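Local coordinates for AT27789p (Drosophila melanogaster, PDB 5UZN), which probably binds RNA, including mRNA, as the Drosophila hnRNP F/H homolog Glorund, of which this chain is the third quasi-RNA recognition motif, at residues 32-37 with 55-60. Residues are numbered along the deposited sequence; the frame is centred on the assembly and turned at random.
Sequences EPIRPA and AYFDTY
CB of Pro36 sits over one face of the Phe57 ring, 4.2 Å from its centroid and 19° off the ring normal, a CH-pi contact displaced toward the rim. The two side chains run side by side, pointing the same way. Ile34 instead crosses the phenyl group at about a right angle: its CG2 branch, held opposite the backbone N, reaches CE2 of Phe57 at 3.7 Å, obliquely to the ring. Phe57 has CG beside its own backbone N and anti to the carbonyl carbon (chi1 -62°), which turns the ring toward the loop and helix 60-68; Phe31 meets it edge-to-face and Ala66 also touches it. Trimmed to an alanine, this position would probably leave the Pro36 ring and the Ile34 methyl without their aromatic partner and open a gap beneath the loop. Backbone polar groups join the segments beside this apolar patch. Ala37 N gives a weak hydrogen bond to Tyr56 O (2.7 Å, 125° at the hydrogen), and a water links Arg35 O to Asp58 N, donating to the first and accepting from the second. Holding the loop after helix 24-31 against the end of strand 52-57 in the RRM fold is thus mainly apolar work around a buried aromatic ring, supplemented by these two polar links.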
# COMPACT_ATOMS: atom_id res chain seq x y z
N GLU A 32 9.55 -2.18 1.01
CA GLU A 32 10.63 -2.96 1.60
C GLU A 32 11.71 -1.99 2.05
O GLU A 32 11.91 -0.97 1.41
CB GLU A 32 11.18 -4.01 0.61
CG GLU A 32 12.00 -3.41 -0.51
CD GLU A 32 12.26 -4.39 -1.63
OE1 GLU A 32 12.97 -4.00 -2.58
OE2 GLU A 32 11.75 -5.54 -1.57
N PRO A 33 12.42 -2.30 3.15
CA PRO A 33 12.40 -3.50 4.00
C PRO A 33 11.20 -3.60 4.91
O PRO A 33 10.99 -4.64 5.55
CB PRO A 33 13.67 -3.36 4.85
CG PRO A 33 13.86 -1.89 4.95
CD PRO A 33 13.43 -1.33 3.61
N ILE A 34 10.41 -2.56 4.99
CA ILE A 34 9.28 -2.56 5.90
C ILE A 34 8.17 -3.43 5.33
O ILE A 34 7.83 -3.40 4.14
CB ILE A 34 8.80 -1.14 6.21
CG1 ILE A 34 9.87 -0.38 7.00
CG2 ILE A 34 7.53 -1.19 7.04
CD1 ILE A 34 10.03 -0.87 8.41
N ARG A 35 7.72 -4.36 6.15
CA ARG A 35 6.78 -5.38 5.78
C ARG A 35 5.38 -5.30 6.27
O ARG A 35 5.10 -5.61 7.37
CB ARG A 35 7.31 -6.72 6.27
CG ARG A 35 7.55 -7.79 5.24
CD ARG A 35 8.79 -8.63 5.58
NE ARG A 35 9.07 -8.87 7.00
CZ ARG A 35 10.17 -8.48 7.62
NH1 ARG A 35 11.09 -7.82 6.96
NH2 ARG A 35 10.34 -8.72 8.90
N PRO A 36 4.49 -4.89 5.43
CA PRO A 36 3.07 -4.93 5.80
C PRO A 36 2.64 -6.35 6.13
O PRO A 36 3.14 -7.33 5.56
CB PRO A 36 2.35 -4.39 4.55
CG PRO A 36 3.32 -4.43 3.48
CD PRO A 36 4.68 -4.30 4.09
N ALA A 37 1.75 -6.46 7.10
CA ALA A 37 1.17 -7.76 7.41
C ALA A 37 0.39 -8.29 6.22
O ALA A 37 0.49 -9.47 5.87
CB ALA A 37 0.27 -7.66 8.64
N ALA A 55 -2.45 -1.03 2.50
CA ALA A 55 -1.37 -1.78 3.13
C ALA A 55 -1.58 -1.69 4.63
O ALA A 55 -1.75 -0.59 5.17
CB ALA A 55 0.02 -1.25 2.73
N TYR A 56 -1.59 -2.86 5.29
CA TYR A 56 -1.90 -3.02 6.71
C TYR A 56 -0.64 -3.42 7.45
O TYR A 56 -0.09 -4.50 7.21
CB TYR A 56 -2.99 -4.08 6.93
CG TYR A 56 -4.32 -3.70 6.32
CD1 TYR A 56 -5.17 -2.82 6.97
CD2 TYR A 56 -4.73 -4.22 5.08
CE1 TYR A 56 -6.37 -2.45 6.43
CE2 TYR A 56 -5.97 -3.84 4.53
CZ TYR A 56 -6.78 -2.96 5.22
OH TYR A 56 -8.00 -2.54 4.74
N PHE A 57 -0.17 -2.56 8.34
CA PHE A 57 1.06 -2.78 9.08
C PHE A 57 0.77 -3.25 10.49
O PHE A 57 -0.29 -2.94 11.06
CB PHE A 57 1.93 -1.52 9.10
CG PHE A 57 2.36 -1.07 7.73
CD1 PHE A 57 1.50 -0.33 6.95
CD2 PHE A 57 3.60 -1.45 7.21
CE1 PHE A 57 1.88 0.07 5.65
CE2 PHE A 57 3.98 -1.06 5.94
CZ PHE A 57 3.11 -0.30 5.16
N ASP A 58 1.73 -3.99 11.05
CA ASP A 58 1.56 -4.61 12.36
C ASP A 58 1.54 -3.57 13.48
O ASP A 58 0.75 -3.70 14.42
CB ASP A 58 2.68 -5.64 12.59
CG ASP A 58 2.49 -6.91 11.77
OD1 ASP A 58 1.35 -7.42 11.72
OD2 ASP A 58 3.47 -7.41 11.17
N THR A 59 2.38 -2.55 13.39
CA THR A 59 2.51 -1.54 14.44
C THR A 59 2.38 -0.13 13.87
O THR A 59 2.57 0.10 12.67
CB THR A 59 3.86 -1.62 15.16
OG1 THR A 59 4.91 -1.37 14.21
CG2 THR A 59 4.05 -2.99 15.80
N TYR A 60 2.08 0.82 14.77
CA TYR A 60 2.12 2.24 14.41
C TYR A 60 3.49 2.62 13.89
O TYR A 60 3.62 3.25 12.83
CB TYR A 60 1.75 3.12 15.62
CG TYR A 60 1.78 4.65 15.37
CD1 TYR A 60 0.87 5.25 14.51
CD2 TYR A 60 2.69 5.48 16.03
CE1 TYR A 60 0.88 6.63 14.28
CE2 TYR A 60 2.70 6.88 15.81
CZ TYR A 60 1.77 7.44 14.94
OH TYR A 60 1.76 8.81 14.69
O HOH W 1 4.14 -3.98 9.33